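Local coordinates for NADPH-dependent aldehyde reductase YqhD (Escherichia coli, PDB 4QGS), which reduces a broad range of short-chain aldehydes to alcohols with NADPH, as a zinc-dependent member of the iron-containing alcohol dehydrogenase family, at residues A[186-194]-A[246-257]. Sequence-based numbering, arbitrary orientation.
Sequences LDPVYTYTL and PENYDVRANVMW
The loop that leads from strand 183-186 of the cofactor-binding parallel sheet into helix 196-211 of the helical half of this dehydrogenase packs through Pro188, Thr191 and Tyr192 against helix 249-262 and the residues just before it. Tyr192 is clamped between Val189 CA on one face of its ring and Glu247 CA on the other, the latter a CH-pi contact 3.8 Å from the ring centroid and 4° off the normal. Its OH reaches the edge of the Tyr249 ring, 3.3 Å from Tyr249 CB. Pro188 CG meets Ala253 CB at 3.7 Å, while its CB approaches Tyr249 CE1. Met256, extended with CG anti to the backbone N (chi1 -169°), carries CE to 3.9 Å from both Leu186 CB and Thr191 CG2.

Arg252 bends at chi2 and chi3, which folds its guanidinium back beyond the start of the helix, where NH1 donates to an in-plane lone pair of Pro246 O (2.9 Å). Thr191 OG1 lies over one guanidinium face and itself donates to Pro188 O at 2.7 Å. One water links Thr191 OG1 with Arg252 NE and O; another accepts from Arg252 NH1 and lies 2.7 Å from both Tyr192 O and Leu194 O.

Tyr190 and Thr193, both NADP(+)-binding residues, belong to this same loop. Strand 22-25 flanks Leu186, Pro188 and Trp257, whereas helices 196-211 and 222-244 pack on Arg252, so the contact spans the junction of the two halves.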
loop_
_atom_site.group_PDB
_atom_site.type_symbol
_atom_site.label_atom_id
_atom_site.label_comp_id
_atom_site.label_asym_id
_atom_site.label_seq_id
_atom_site.Cartn_x
_atom_site.Cartn_y
_atom_site.Cartn_z
ATOM N N LEU A 186 -14.810 4.180 3.410
ATOM C CA LEU A 186 -13.884 3.762 4.458
ATOM C C LEU A 186 -14.604 3.747 5.802
ATOM O O LEU A 186 -14.777 4.789 6.437
ATOM C CB LEU A 186 -12.675 4.714 4.529
ATOM C CG LEU A 186 -11.486 4.552 3.573
ATOM C CD1 LEU A 186 -11.916 4.484 2.133
ATOM C CD2 LEU A 186 -10.532 5.733 3.753
ATOM N N ASP A 187 -15.043 2.564 6.225
ATOM C CA ASP A 187 -15.708 2.419 7.506
ATOM C C ASP A 187 -14.805 1.609 8.435
ATOM O O ASP A 187 -14.577 0.435 8.205
ATOM C CB ASP A 187 -17.075 1.724 7.327
ATOM C CG ASP A 187 -17.860 1.606 8.627
ATOM O OD1 ASP A 187 -17.270 1.796 9.716
ATOM O OD2 ASP A 187 -19.081 1.317 8.562
ATOM N N PRO A 188 -14.283 2.244 9.486
ATOM C CA PRO A 188 -13.381 1.561 10.414
ATOM C C PRO A 188 -13.990 0.290 11.018
ATOM O O PRO A 188 -13.265 -0.647 11.347
ATOM C CB PRO A 188 -13.136 2.619 11.488
ATOM C CG PRO A 188 -13.261 3.928 10.734
ATOM C CD PRO A 188 -14.392 3.685 9.773
ATOM N N VAL A 189 -15.312 0.254 11.147
ATOM C CA VAL A 189 -15.952 -0.942 11.717
ATOM C C VAL A 189 -15.649 -2.191 10.889
ATOM O O VAL A 189 -15.510 -3.292 11.439
ATOM C CB VAL A 189 -17.478 -0.756 11.841
ATOM C CG1 VAL A 189 -18.163 -2.090 12.252
ATOM C CG2 VAL A 189 -17.784 0.354 12.831
ATOM N N TYR A 190 -15.516 -2.031 9.572
ATOM C CA TYR A 190 -15.184 -3.161 8.709
ATOM C C TYR A 190 -13.776 -3.700 8.989
ATOM O O TYR A 190 -13.457 -4.802 8.562
ATOM C CB TYR A 190 -15.283 -2.793 7.226
ATOM C CG TYR A 190 -16.669 -2.405 6.744
ATOM C CD1 TYR A 190 -17.804 -2.717 7.486
ATOM C CD2 TYR A 190 -16.839 -1.718 5.540
ATOM C CE1 TYR A 190 -19.072 -2.363 7.043
ATOM C CE2 TYR A 190 -18.111 -1.365 5.090
ATOM C CZ TYR A 190 -19.215 -1.687 5.843
ATOM O OH TYR A 190 -20.477 -1.332 5.409
ATOM N N THR A 191 -12.937 -2.937 9.695
ATOM C CA THR A 191 -11.590 -3.424 10.004
ATOM C C THR A 191 -11.537 -4.224 11.311
ATOM O O THR A 191 -10.519 -4.827 11.617
ATOM C CB THR A 191 -10.542 -2.272 10.089
ATOM O OG1 THR A 191 -10.715 -1.518 11.294
ATOM C CG2 THR A 191 -10.667 -1.344 8.896
ATOM N N TYR A 192 -12.628 -4.240 12.074
ATOM C CA TYR A 192 -12.635 -4.951 13.361
ATOM C C TYR A 192 -12.298 -6.434 13.229
ATOM O O TYR A 192 -11.735 -7.033 14.145
ATOM C CB TYR A 192 -13.998 -4.848 14.043
ATOM C CG TYR A 192 -14.413 -3.489 14.547
ATOM C CD1 TYR A 192 -13.603 -2.357 14.380
ATOM C CD2 TYR A 192 -15.632 -3.333 15.197
ATOM C CE1 TYR A 192 -14.018 -1.111 14.842
ATOM C CE2 TYR A 192 -16.041 -2.107 15.660
ATOM C CZ TYR A 192 -15.237 -0.994 15.487
ATOM O OH TYR A 192 -15.685 0.215 15.966
ATOM N N THR A 193 -12.670 -7.029 12.099
ATOM C CA THR A 193 -12.521 -8.476 11.917
ATOM C C THR A 193 -11.130 -8.900 11.414
ATOM O O THR A 193 -10.826 -10.097 11.351
ATOM C CB THR A 193 -13.586 -9.016 10.935
ATOM O OG1 THR A 193 -13.485 -8.313 9.688
ATOM C CG2 THR A 193 -14.973 -8.834 11.510
ATOM N N LEU A 194 -10.283 -7.940 11.061
ATOM C CA LEU A 194 -8.936 -8.273 10.610
ATOM C C LEU A 194 -8.139 -9.028 11.675
ATOM O O LEU A 194 -8.088 -8.614 12.834
ATOM C CB LEU A 194 -8.174 -7.008 10.220
ATOM C CG LEU A 194 -8.750 -6.237 9.041
ATOM C CD1 LEU A 194 -8.123 -4.851 8.950
ATOM C CD2 LEU A 194 -8.490 -7.022 7.766
ATOM N N PRO A 246 -9.420 -4.113 19.524
ATOM C CA PRO A 246 -9.793 -4.229 18.111
ATOM C C PRO A 246 -11.128 -3.599 17.772
ATOM O O PRO A 246 -11.323 -3.219 16.618
ATOM C CB PRO A 246 -9.853 -5.747 17.883
ATOM C CG PRO A 246 -9.044 -6.341 19.005
ATOM C CD PRO A 246 -9.308 -5.436 20.166
ATOM N N GLU A 247 -12.037 -3.490 18.742
ATOM C CA GLU A 247 -13.343 -2.875 18.478
ATOM C C GLU A 247 -13.501 -1.465 19.078
ATOM O O GLU A 247 -14.618 -0.934 19.205
ATOM C CB GLU A 247 -14.445 -3.817 18.975
ATOM C CG GLU A 247 -14.360 -5.160 18.260
ATOM C CD GLU A 247 -15.570 -6.044 18.461
ATOM O OE1 GLU A 247 -15.654 -7.078 17.767
ATOM O OE2 GLU A 247 -16.423 -5.711 19.299
ATOM N N ASN A 248 -12.377 -0.846 19.434
ATOM C CA ASN A 248 -12.380 0.552 19.849
ATOM C C ASN A 248 -12.481 1.430 18.601
ATOM O O ASN A 248 -11.497 1.598 17.883
ATOM C CB ASN A 248 -11.119 0.875 20.672
ATOM C CG ASN A 248 -11.072 2.325 21.173
ATOM O OD1 ASN A 248 -11.516 3.245 20.501
ATOM N ND2 ASN A 248 -10.501 2.523 22.358
ATOM N N TYR A 249 -13.666 1.984 18.351
ATOM C CA TYR A 249 -13.895 2.729 17.117
ATOM C C TYR A 249 -12.893 3.861 16.894
ATOM O O TYR A 249 -12.350 3.987 15.794
ATOM C CB TYR A 249 -15.310 3.313 17.057
ATOM C CG TYR A 249 -15.479 4.110 15.786
ATOM C CD1 TYR A 249 -15.751 3.471 14.590
ATOM C CD2 TYR A 249 -15.317 5.490 15.778
ATOM C CE1 TYR A 249 -15.879 4.175 13.420
ATOM C CE2 TYR A 249 -15.436 6.215 14.606
ATOM C CZ TYR A 249 -15.719 5.546 13.428
ATOM O OH TYR A 249 -15.842 6.239 12.247
ATOM N N ASP A 250 -12.679 4.696 17.913
ATOM C CA ASP A 250 -11.799 5.858 17.764
ATOM C C ASP A 250 -10.395 5.423 17.371
ATOM O O ASP A 250 -9.755 6.043 16.502
ATOM C CB ASP A 250 -11.742 6.678 19.059
ATOM C CG ASP A 250 -12.985 7.524 19.283
ATOM O OD1 ASP A 250 -13.805 7.659 18.350
ATOM O OD2 ASP A 250 -13.128 8.068 20.402
ATOM N N VAL A 251 -9.924 4.358 18.016
ATOM C CA VAL A 251 -8.607 3.791 17.720
ATOM C C VAL A 251 -8.538 3.292 16.289
ATOM O O VAL A 251 -7.617 3.660 15.542
ATOM C CB VAL A 251 -8.257 2.639 18.685
ATOM C CG1 VAL A 251 -7.088 1.812 18.143
ATOM C CG2 VAL A 251 -7.924 3.196 20.051
ATOM N N ARG A 252 -9.514 2.474 15.893
ATOM C CA ARG A 252 -9.508 1.881 14.547
ATOM C C ARG A 252 -9.694 2.948 13.470
ATOM O O ARG A 252 -9.137 2.851 12.375
ATOM C CB ARG A 252 -10.597 0.804 14.425
ATOM C CG ARG A 252 -10.440 -0.369 15.398
ATOM C CD ARG A 252 -9.010 -0.934 15.433
ATOM N NE ARG A 252 -8.562 -1.483 14.157
ATOM C CZ ARG A 252 -8.708 -2.756 13.798
ATOM N NH1 ARG A 252 -9.312 -3.615 14.618
ATOM N NH2 ARG A 252 -8.249 -3.171 12.627
ATOM N N ALA A 253 -10.462 3.978 13.802
ATOM C CA ALA A 253 -10.660 5.107 12.896
ATOM C C ALA A 253 -9.361 5.884 12.679
ATOM O O ALA A 253 -8.988 6.206 11.539
ATOM C CB ALA A 253 -11.761 6.042 13.435
ATOM N N ASN A 254 -8.667 6.200 13.770
ATOM C CA ASN A 254 -7.404 6.924 13.644
ATOM C C ASN A 254 -6.392 6.119 12.851
ATOM O O ASN A 254 -5.651 6.673 12.044
ATOM C CB ASN A 254 -6.825 7.274 15.014
ATOM C CG ASN A 254 -7.435 8.532 15.593
ATOM O OD1 ASN A 254 -7.555 9.541 14.900
ATOM N ND2 ASN A 254 -7.815 8.481 16.862
ATOM N N VAL A 255 -6.350 4.805 13.062
ATOM C CA VAL A 255 -5.361 4.012 12.340
ATOM C C VAL A 255 -5.714 3.939 10.851
ATOM O O VAL A 255 -4.848 4.097 9.988
ATOM C CB VAL A 255 -5.224 2.600 12.952
ATOM C CG1 VAL A 255 -4.335 1.730 12.068
ATOM C CG2 VAL A 255 -4.651 2.725 14.345
ATOM N N MET A 256 -6.994 3.768 10.549
ATOM C CA MET A 256 -7.432 3.667 9.163
ATOM C C MET A 256 -7.172 4.971 8.399
ATOM O O MET A 256 -6.739 4.950 7.241
ATOM C CB MET A 256 -8.916 3.319 9.089
ATOM C CG MET A 256 -9.386 2.942 7.695
ATOM S SD MET A 256 -11.152 2.530 7.694
ATOM C CE MET A 256 -11.247 1.493 6.242
ATOM N N TRP A 257 -7.441 6.097 9.048
ATOM C CA TRP A 257 -7.302 7.396 8.386
ATOM C C TRP A 257 -5.833 7.762 8.256
ATOM O O TRP A 257 -5.402 8.266 7.215
ATOM C CB TRP A 257 -8.079 8.485 9.143
ATOM C CG TRP A 257 -8.243 9.816 8.388
ATOM C CD1 TRP A 257 -8.112 11.076 8.915
ATOM C CD2 TRP A 257 -8.584 9.998 7.001
ATOM N NE1 TRP A 257 -8.345 12.028 7.940
ATOM C CE2 TRP A 257 -8.634 11.392 6.759
ATOM C CE3 TRP A 257 -8.846 9.124 5.937
ATOM C CZ2 TRP A 257 -8.938 11.919 5.504
ATOM C CZ3 TRP A 257 -9.155 9.651 4.696
ATOM C CH2 TRP A 257 -9.199 11.044 4.491
HETATM O O HOH W 1 -8.405 0.280 11.718
HETATM O O HOH W 2 -9.065 -6.523 14.237
HETATM O O HOH W 3 -13.132 -8.251 16.191
#